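Local coordinates for protein N5-Carboxyaminoimidazole ribonucleotide synthetase (Staphylococcus aureus subsp. aureus, PDB 3ORQ) that catalyses the ATP-dependent conversion of 5-aminoimidazole ribonucleotide and bicarbonate to N5-carboxyaminoimidazole ribonucleotide in purine biosynthesis, at residues A53-Q58 with G71-V76; M26-A31 with Y36-L41; F210-N215 with D232-A237. All coordinates share one frame; numbering follows the deposited sequence.

In the fold
Read from the N terminus, the three contacts follow one another in series; none nests within or crosses another. Interaction 2 comes first, closing the short connection (four residues between the segments, two of them still helical) from helix 22-33 into strand 37-42. Interaction 1 opens after it and closes a 12-residue connection by joining strand 55-58 to the end of helix 64-73. These two touch, because strands 37-42 and 55-58 are neighbours in the parallel sheet of the preATP-grasp domain, and their centres lie about 9 Å apart. Interaction 3 closes a 16-residue connection within the ATP-grasp domain, setting strand 207-218 against helix 234-245; its centre is about 36 Å from that of interaction 1.

Interaction 1: A53-Q58 with G71-V76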
loop_
_atom_site.group_PDB
_atom_site.type_symbol
_atom_site.label_atom_id
_atom_site.label_comp_id
_atom_site.label_asym_id
_atom_site.label_seq_id
_atom_site.Cartn_x
_atom_site.Cartn_y
_atom_site.Cartn_z
ATOM N N ALA A 53 -5.511 7.756 -10.451
ATOM C CA ALA A 53 -4.744 8.690 -11.298
ATOM C C ALA A 53 -5.255 10.112 -11.133
ATOM O O ALA A 53 -6.424 10.304 -10.871
ATOM C CB ALA A 53 -4.865 8.306 -12.715
ATOM N N HIS A 54 -4.376 11.101 -11.252
ATOM C CA HIS A 54 -4.782 12.498 -11.283
ATOM C C HIS A 54 -5.482 12.797 -12.567
ATOM O O HIS A 54 -6.410 13.579 -12.597
ATOM C CB HIS A 54 -3.559 13.420 -11.151
ATOM C CG HIS A 54 -2.955 13.385 -9.786
ATOM N ND1 HIS A 54 -2.205 12.324 -9.352
ATOM C CD2 HIS A 54 -3.046 14.230 -8.733
ATOM C CE1 HIS A 54 -1.830 12.525 -8.096
ATOM N NE2 HIS A 54 -2.319 13.676 -7.700
ATOM N N GLU A 55 -5.082 12.114 -13.627
ATOM C CA GLU A 55 -5.699 12.364 -14.889
ATOM C C GLU A 55 -5.845 11.062 -15.667
ATOM O O GLU A 55 -4.989 10.189 -15.593
ATOM C CB GLU A 55 -4.817 13.362 -15.615
ATOM C CG GLU A 55 -5.389 14.013 -16.814
ATOM C CD GLU A 55 -4.665 15.318 -17.119
ATOM O OE1 GLU A 55 -3.896 15.838 -16.252
ATOM O OE2 GLU A 55 -4.883 15.812 -18.233
ATOM N N PHE A 56 -6.945 10.929 -16.399
ATOM C CA PHE A 56 -7.208 9.745 -17.182
ATOM C C PHE A 56 -7.352 10.171 -18.651
ATOM O O PHE A 56 -8.134 11.076 -18.965
ATOM C CB PHE A 56 -8.471 9.042 -16.669
ATOM C CG PHE A 56 -8.963 7.962 -17.573
ATOM C CD1 PHE A 56 -8.164 6.898 -17.884
ATOM C CD2 PHE A 56 -10.242 8.026 -18.140
ATOM C CE1 PHE A 56 -8.620 5.902 -18.768
ATOM C CE2 PHE A 56 -10.704 7.021 -19.026
ATOM C CZ PHE A 56 -9.907 5.983 -19.328
ATOM N N ILE A 57 -6.553 9.565 -19.524
ATOM C CA ILE A 57 -6.643 9.781 -20.952
ATOM C C ILE A 57 -7.186 8.484 -21.581
ATOM O O ILE A 57 -6.513 7.436 -21.588
ATOM C CB ILE A 57 -5.310 10.077 -21.586
ATOM C CG1 ILE A 57 -4.710 11.401 -21.075
ATOM C CG2 ILE A 57 -5.453 10.107 -23.121
ATOM C CD1 ILE A 57 -3.231 11.611 -21.532
ATOM N N GLN A 58 -8.422 8.551 -22.080
ATOM C CA GLN A 58 -9.031 7.388 -22.713
ATOM C C GLN A 58 -8.629 7.409 -24.199
ATOM O O GLN A 58 -9.009 8.324 -24.935
ATOM C CB GLN A 58 -10.566 7.393 -22.554
ATOM C CG GLN A 58 -11.215 6.170 -23.215
ATOM C CD GLN A 58 -12.746 6.044 -23.003
ATOM O OE1 GLN A 58 -13.411 6.967 -22.539
ATOM N NE2 GLN A 58 -13.287 4.878 -23.348
ATOM N N GLY A 71 2.726 12.319 -23.091
ATOM C CA GLY A 71 4.080 12.827 -22.950
ATOM C C GLY A 71 4.150 14.291 -22.588
ATOM O O GLY A 71 5.041 14.688 -21.848
ATOM N N GLN A 72 3.234 15.108 -23.120
ATOM C CA GLN A 72 3.189 16.524 -22.787
ATOM C C GLN A 72 2.878 16.754 -21.295
ATOM O O GLN A 72 3.274 17.770 -20.730
ATOM C CB GLN A 72 2.149 17.267 -23.638
ATOM C CG GLN A 72 2.616 17.621 -25.063
ATOM C CD GLN A 72 3.702 18.707 -25.073
ATOM O OE1 GLN A 72 3.485 19.819 -24.570
ATOM N NE2 GLN A 72 4.871 18.388 -25.648
ATOM N N LYS A 73 2.165 15.819 -20.670
ATOM C CA LYS A 73 1.746 16.008 -19.277
ATOM C C LYS A 73 2.716 15.450 -18.244
ATOM O O LYS A 73 2.575 15.727 -17.056
ATOM C CB LYS A 73 0.382 15.357 -19.068
ATOM C CG LYS A 73 -0.727 15.982 -19.887
ATOM C CD LYS A 73 -2.017 15.170 -19.823
ATOM C CE LYS A 73 -3.041 15.702 -20.802
ATOM N NZ LYS A 73 -3.399 17.089 -20.428
ATOM N N CYS A 74 3.702 14.677 -18.678
ATOM C CA CYS A 74 4.453 13.814 -17.753
ATOM C C CYS A 74 5.924 14.137 -17.770
ATOM O O CYS A 74 6.452 14.620 -18.787
ATOM C CB CYS A 74 4.272 12.324 -18.144
ATOM S SG CYS A 74 2.556 11.770 -17.966
ATOM N N ASP A 75 6.592 13.847 -16.659
ATOM C CA ASP A 75 8.048 14.023 -16.597
ATOM C C ASP A 75 8.771 12.710 -16.883
ATOM O O ASP A 75 9.968 12.702 -17.214
ATOM C CB ASP A 75 8.442 14.556 -15.224
ATOM C CG ASP A 75 7.774 15.864 -14.915
ATOM O OD1 ASP A 75 8.095 16.867 -15.576
ATOM O OD2 ASP A 75 6.898 15.906 -14.047
ATOM N N VAL A 76 8.049 11.604 -16.725
ATOM C CA VAL A 76 8.563 10.273 -17.082
ATOM C C VAL A 76 7.410 9.431 -17.562
ATOM O O VAL A 76 6.303 9.587 -17.082
ATOM C CB VAL A 76 9.310 9.576 -15.887
ATOM C CG1 VAL A 76 8.370 9.271 -14.753
ATOM C CG2 VAL A 76 9.957 8.309 -16.338
#
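Glu55, the first residue of the 53-58 segment to reach across, meets Lys73 near the end of helix 64-73. His54, just before it, meets the ring of Tyr51 of the second subunit. Glu55 CG stands anti to the backbone N (chi1 -167°) and the chain runs on extended, which carries the carboxylate out from the strand to the lysine. There OE2 of Glu55 and NZ of Lys73 form a hydrogen-bonded salt bridge of 2.9 Å. The ammonium comes in on the syn side of OE2 but lies 27° out of the carboxylate plane, and a bend at the lysine's last torsion (chi4 -63°) turns NZ toward that oxygen. Because the two side chains cross at about a right angle, the methylenes also lie against the acid: Lys73 CE is 3.2 Å and Lys73 CD 3.3 Å from Glu55 OE2.

Two residues on, Ile57 points the same way from the strand. Its delta methyl reaches the lysine chain, with Ile57 CD1 4.1 Å from Lys73 CD, and the side chains run at a slant to each other. The acid thus meets NZ, CE and CD, and Ile57 adds an aliphatic contact at CD and CE.

The backbones of Glu55 and Ile57 bond to strand 37-42. The contact joins strand 55-58, outermost within this chain, to helix 64-73, which follows it in the Rossmann-like preATP-grasp domain; it is plain surface packing away from the annotated sites.

The touching residues are all partly exposed, and only 124 Å² is buried in total. With the backbones well separated (Glu55 CA to Lys73 CA 9.4 Å), the link is a side-chain bridge of one ion pair and a small aliphatic patch; solvent would probably temper the strength of that pair.

Interaction 2: M26-A31 with Y36-L41; sequences MMAQSA and YKVVVL
Helix 22-33 and strand 37-42 come closest where the chain turns between them, with Ala31 CA and Tyr36 CA 5.2 Å apart, and they remain near one another at Ala28 and Val38, whose CA atoms are 6.3 Å apart. A backbone hydrogen bond spans the turn: Tyr36 N donates a hydrogen bond to Ala31 O at 3.0 Å, with an N-H...O angle of 156°.

From the backbone, Tyr36 CB points toward the helix, 4.2 Å from Ala31 CB and 3.6 Å from Ala31 O. With CG beside the backbone N (chi1 -66°), the ring is placed with its edge by that same carbonyl oxygen, which lies near the ring plane. The hydroxyl at the far end of the ring is hydrogen-bonded to the backbone oxygen of Leu9.

Val38 does the rest of the packing with both its branches. CG1, anti to the backbone N (chi1 173°), comes against the methyl of Ala28 (Val38 CG1 to Ala28 CB 3.8 Å). CG2, beside the backbone N, sits between Ala31 and Ala28, one helical turn apart: Val38 CG2 is 3.7 Å from Ala31 CB and 4.0 Å from Ala28 CB. Both helix residues are alanines, and their short side chains let the helix lie close over the strand.

Strand 14-18, helix 22-33 and strand 37-42 form a beta-alpha-beta unit, and this contact is its second half, the descent from helix to strand. All four touching residues are buried. The chemistry is apolar packing of methyl and methylene groups, with a single backbone bond that pairs the amide of Tyr36 and the carbonyl of Ala31 at the point where the chain leaves the helix for the sheet.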
loop_
_atom_site.group_PDB
_atom_site.type_symbol
_atom_site.label_atom_id
_atom_site.label_comp_id
_atom_site.label_asym_id
_atom_site.label_seq_id
_atom_site.Cartn_x
_atom_site.Cartn_y
_atom_site.Cartn_z
HETATM N N MSE A 26 -1.647 -0.723 -9.363
HETATM C CA MSE A 26 -0.749 -0.884 -8.236
HETATM C C MSE A 26 0.520 0.018 -8.340
HETATM O O MSE A 26 1.045 0.489 -7.319
HETATM C CB MSE A 26 -0.426 -2.357 -8.085
HETATM C CG MSE A 26 -1.655 -3.203 -7.697
HETATM SE SE MSE A 26 -1.187 -5.104 -7.401
HETATM C CE MSE A 26 -1.399 -5.726 -9.187
HETATM N N MSE A 27 0.994 0.263 -9.562
HETATM C CA MSE A 27 2.069 1.212 -9.798
HETATM C C MSE A 27 1.603 2.577 -9.337
HETATM O O MSE A 27 2.379 3.301 -8.709
HETATM C CB MSE A 27 2.353 1.353 -11.310
HETATM C CG MSE A 27 3.174 0.233 -11.976
HETATM SE SE MSE A 27 3.495 0.632 -13.873
HETATM C CE MSE A 27 4.326 -1.036 -14.398
ATOM N N ALA A 28 0.369 2.953 -9.709
ATOM C CA ALA A 28 -0.154 4.298 -9.405
ATOM C C ALA A 28 -0.370 4.500 -7.896
ATOM O O ALA A 28 -0.123 5.613 -7.361
ATOM C CB ALA A 28 -1.483 4.578 -10.185
ATOM N N GLN A 29 -0.808 3.432 -7.206
ATOM C CA GLN A 29 -0.929 3.502 -5.736
ATOM C C GLN A 29 0.412 3.727 -5.059
ATOM O O GLN A 29 0.510 4.551 -4.144
ATOM C CB GLN A 29 -1.652 2.288 -5.165
ATOM C CG GLN A 29 -3.145 2.283 -5.606
ATOM C CD GLN A 29 -4.011 1.287 -4.816
ATOM O OE1 GLN A 29 -4.578 1.647 -3.815
ATOM N NE2 GLN A 29 -4.050 0.016 -5.250
ATOM N N SER A 30 1.467 3.052 -5.525
ATOM C CA SER A 30 2.799 3.345 -4.994
ATOM C C SER A 30 3.242 4.774 -5.319
ATOM O O SER A 30 3.787 5.480 -4.460
ATOM C CB SER A 30 3.880 2.388 -5.529
ATOM O OG SER A 30 3.723 1.137 -4.902
ATOM N N ALA A 31 3.052 5.171 -6.562
ATOM C CA ALA A 31 3.452 6.500 -6.987
ATOM C C ALA A 31 2.755 7.566 -6.144
ATOM O O ALA A 31 3.406 8.523 -5.717
ATOM C CB ALA A 31 3.139 6.700 -8.451
ATOM N N TYR A 36 4.165 11.346 -6.117
ATOM C CA TYR A 36 4.144 11.606 -7.562
ATOM C C TYR A 36 2.688 11.682 -8.058
ATOM O O TYR A 36 1.794 11.011 -7.524
ATOM C CB TYR A 36 4.892 10.494 -8.326
ATOM C CG TYR A 36 6.359 10.500 -7.991
ATOM C CD1 TYR A 36 7.209 11.397 -8.603
ATOM C CD2 TYR A 36 6.881 9.650 -7.024
ATOM C CE1 TYR A 36 8.544 11.453 -8.283
ATOM C CE2 TYR A 36 8.237 9.695 -6.686
ATOM C CZ TYR A 36 9.051 10.629 -7.310
ATOM O OH TYR A 36 10.392 10.709 -7.019
ATOM N N LYS A 37 2.453 12.506 -9.063
ATOM C CA LYS A 37 1.152 12.556 -9.671
ATOM C C LYS A 37 1.111 11.507 -10.759
ATOM O O LYS A 37 2.152 11.096 -11.275
ATOM C CB LYS A 37 0.872 13.943 -10.237
ATOM C CG LYS A 37 0.987 15.035 -9.191
ATOM C CD LYS A 37 0.909 16.387 -9.905
ATOM C CE LYS A 37 1.035 17.549 -8.921
ATOM N NZ LYS A 37 -0.147 17.547 -8.053
ATOM N N VAL A 38 -0.087 11.065 -11.115
ATOM C CA VAL A 38 -0.197 9.976 -12.073
ATOM C C VAL A 38 -1.178 10.333 -13.169
ATOM O O VAL A 38 -2.324 10.668 -12.883
ATOM C CB VAL A 38 -0.722 8.690 -11.398
ATOM C CG1 VAL A 38 -0.996 7.614 -12.464
ATOM C CG2 VAL A 38 0.279 8.163 -10.352
ATOM N N VAL A 39 -0.725 10.221 -14.422
ATOM C CA VAL A 39 -1.612 10.279 -15.590
ATOM C C VAL A 39 -1.656 8.883 -16.223
ATOM O O VAL A 39 -0.621 8.274 -16.481
ATOM C CB VAL A 39 -1.102 11.306 -16.630
ATOM C CG1 VAL A 39 -1.978 11.289 -17.844
ATOM C CG2 VAL A 39 -1.151 12.702 -16.027
ATOM N N VAL A 40 -2.841 8.358 -16.470
ATOM C CA VAL A 40 -2.900 7.020 -16.997
ATOM C C VAL A 40 -3.676 7.006 -18.344
ATOM O O VAL A 40 -4.681 7.726 -18.510
ATOM C CB VAL A 40 -3.525 6.009 -15.965
ATOM C CG1 VAL A 40 -4.965 6.433 -15.587
ATOM C CG2 VAL A 40 -3.569 4.595 -16.564
ATOM N N LEU A 41 -3.183 6.194 -19.286
ATOM C CA LEU A 41 -3.783 6.054 -20.618
ATOM C C LEU A 41 -4.265 4.605 -20.801
ATOM O O LEU A 41 -3.511 3.637 -20.616
ATOM C CB LEU A 41 -2.779 6.435 -21.724
ATOM C CG LEU A 41 -3.318 6.517 -23.161
ATOM C CD1 LEU A 41 -2.553 7.535 -24.042
ATOM C CD2 LEU A 41 -3.363 5.150 -23.818
#

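Interaction 3: F210-N215 with D232-A237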
loop_
_atom_site.group_PDB
_atom_site.type_symbol
_atom_site.label_atom_id
_atom_site.label_comp_id
_atom_site.label_asym_id
_atom_site.label_seq_id
_atom_site.Cartn_x
_atom_site.Cartn_y
_atom_site.Cartn_z
ATOM N N PHE A 210 14.399 -9.556 -6.032
ATOM C CA PHE A 210 13.444 -10.066 -5.075
ATOM C C PHE A 210 13.725 -11.548 -4.818
ATOM O O PHE A 210 14.430 -12.188 -5.595
ATOM C CB PHE A 210 12.004 -9.865 -5.643
ATOM C CG PHE A 210 11.553 -8.421 -5.581
ATOM C CD1 PHE A 210 12.043 -7.495 -6.499
ATOM C CD2 PHE A 210 10.701 -7.969 -4.556
ATOM C CE1 PHE A 210 11.673 -6.136 -6.408
ATOM C CE2 PHE A 210 10.342 -6.599 -4.453
ATOM C CZ PHE A 210 10.816 -5.695 -5.371
ATOM N N PRO A 211 13.199 -12.094 -3.710
ATOM C CA PRO A 211 13.321 -13.543 -3.451
ATOM C C PRO A 211 12.772 -14.382 -4.616
ATOM O O PRO A 211 11.733 -14.059 -5.188
ATOM C CB PRO A 211 12.435 -13.761 -2.203
ATOM C CG PRO A 211 11.956 -12.319 -1.740
ATOM C CD PRO A 211 12.791 -11.328 -2.499
ATOM N N LEU A 212 13.460 -15.473 -4.945
ATOM C CA LEU A 212 12.999 -16.426 -5.954
ATOM C C LEU A 212 11.623 -16.926 -5.594
ATOM O O LEU A 212 11.333 -17.216 -4.443
ATOM C CB LEU A 212 13.973 -17.590 -6.049
ATOM C CG LEU A 212 13.824 -18.461 -7.285
ATOM C CD1 LEU A 212 14.284 -17.752 -8.615
ATOM C CD2 LEU A 212 14.520 -19.855 -7.046
ATOM N N GLN A 213 10.745 -16.988 -6.580
ATOM C CA GLN A 213 9.382 -17.361 -6.318
ATOM C C GLN A 213 9.015 -18.618 -7.101
ATOM O O GLN A 213 9.527 -18.853 -8.200
ATOM C CB GLN A 213 8.406 -16.183 -6.573
ATOM C CG GLN A 213 8.625 -15.364 -7.814
ATOM C CD GLN A 213 8.962 -13.892 -7.566
ATOM O OE1 GLN A 213 9.217 -13.442 -6.451
ATOM N NE2 GLN A 213 8.998 -13.147 -8.648
ATOM N N GLU A 214 8.173 -19.451 -6.498
ATOM C CA GLU A 214 7.811 -20.733 -7.075
ATOM C C GLU A 214 6.342 -20.688 -7.546
ATOM O O GLU A 214 5.442 -20.294 -6.806
ATOM C CB GLU A 214 8.005 -21.843 -6.042
ATOM C CG GLU A 214 7.440 -23.162 -6.476
ATOM C CD GLU A 214 7.400 -24.211 -5.375
ATOM O OE1 GLU A 214 6.654 -25.210 -5.568
ATOM O OE2 GLU A 214 8.089 -24.044 -4.347
ATOM N N ASN A 215 6.120 -21.129 -8.771
ATOM C CA ASN A 215 4.892 -20.858 -9.489
ATOM C C ASN A 215 4.224 -22.128 -10.026
ATOM O O ASN A 215 4.810 -22.905 -10.839
ATOM C CB ASN A 215 5.170 -19.887 -10.650
ATOM C CG ASN A 215 5.749 -18.563 -10.175
ATOM O OD1 ASN A 215 5.378 -18.072 -9.107
ATOM N ND2 ASN A 215 6.633 -17.965 -10.965
ATOM N N ASP A 232 16.388 -24.632 -4.632
ATOM C CA ASP A 232 17.462 -23.653 -4.630
ATOM C C ASP A 232 17.998 -23.402 -6.028
ATOM O O ASP A 232 18.808 -24.176 -6.533
ATOM C CB ASP A 232 18.583 -24.120 -3.700
ATOM C CG ASP A 232 19.716 -23.112 -3.596
ATOM O OD1 ASP A 232 19.455 -21.877 -3.678
ATOM O OD2 ASP A 232 20.875 -23.569 -3.417
ATOM N N LYS A 233 17.548 -22.321 -6.655
ATOM C CA LYS A 233 18.012 -21.959 -7.995
ATOM C C LYS A 233 18.392 -20.482 -8.107
ATOM O O LYS A 233 18.719 -19.998 -9.198
ATOM C CB LYS A 233 16.952 -22.330 -9.047
ATOM C CG LYS A 233 16.870 -23.823 -9.435
ATOM C CD LYS A 233 18.210 -24.284 -10.037
ATOM C CE LYS A 233 18.118 -25.722 -10.540
ATOM N NZ LYS A 233 19.386 -26.140 -11.214
ATOM N N THR A 234 18.361 -19.765 -6.978
ATOM C CA THR A 234 18.632 -18.317 -6.961
ATOM C C THR A 234 19.916 -17.952 -7.711
ATOM O O THR A 234 19.893 -17.152 -8.662
ATOM C CB THR A 234 18.711 -17.783 -5.515
ATOM O OG1 THR A 234 17.447 -17.968 -4.886
ATOM C CG2 THR A 234 19.078 -16.332 -5.461
ATOM N N ALA A 235 21.030 -18.552 -7.295
ATOM C CA ALA A 235 22.303 -18.238 -7.887
ATOM C C ALA A 235 22.316 -18.505 -9.411
ATOM O O ALA A 235 22.792 -17.669 -10.186
ATOM C CB ALA A 235 23.455 -19.010 -7.147
ATOM N N GLU A 236 21.796 -19.653 -9.840
ATOM C CA GLU A 236 21.803 -19.955 -11.276
ATOM C C GLU A 236 20.837 -19.009 -12.045
ATOM O O GLU A 236 21.122 -18.531 -13.161
ATOM C CB GLU A 236 21.486 -21.428 -11.521
ATOM C CG GLU A 236 21.655 -21.862 -12.979
ATOM C CD GLU A 236 21.374 -23.357 -13.219
ATOM O OE1 GLU A 236 21.105 -24.102 -12.247
ATOM O OE2 GLU A 236 21.437 -23.783 -14.389
ATOM N N ALA A 237 19.711 -18.705 -11.401
ATOM C CA ALA A 237 18.774 -17.732 -11.939
ATOM C C ALA A 237 19.427 -16.360 -12.091
ATOM O O ALA A 237 19.234 -15.696 -13.086
ATOM C CB ALA A 237 17.486 -17.661 -11.097
HETATM O O HOH W 1 16.199 -15.714 -4.064
#
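Leu212 makes a small, largely apolar contact with Lys233, Thr234 and Ala237, joining a buried side chain in the 210-215 segment to the first turn of helix 234-245. No direct hydrogen bond crosses it, and 142 Å² is buried in all. The backbones come nearest at Leu212 and Thr234, whose CA atoms are 6.0 Å apart.

The leucine's branches part over the helix start. Its first torsion (chi1 -165°) carries CG toward the helix, with CG anti to the backbone N, and the second (chi2 71°) sets how the two methyls spread from there. Leu212 CD2 lies over the beginning of the helix, 3.8 Å from Thr234 N and 4.0 Å from Lys233 CB, Lys233 being the N-cap residue. Leu212 CD1 reaches one turn on, to Ala237 CB at 4.1 Å. Nearer the strand, Leu212 CB sits 3.7 Å from Thr234 OG1.

That hydroxyl also takes part in the polar link of the contact, a water that bridges the two segments. The water accepts the N-H of Leu212 at 2.9 Å and is hydrogen-bonded to Thr234 OG1 at 2.7 Å; through it the Leu212 amide is linked to Thr234.

The first turn has bonds of its own. Ala237 N is bonded to Lys233 O, and Lys233 NZ forms a salt bridge with Glu236 OE1, approaching on the syn side of that oxygen; the same ammonium also bonds to the backbone oxygen of Asn264.

The side chain of Leu212 is about 10 Å from that of Glu194, a probable ATP-binding residue. Leu197 on the adjoining strand 191-201 touches both Leu212 and Ala237, so the packing extends to a second strand. The arrangement is the start of a helix packed against the large antiparallel sheet of the ATP-grasp fold.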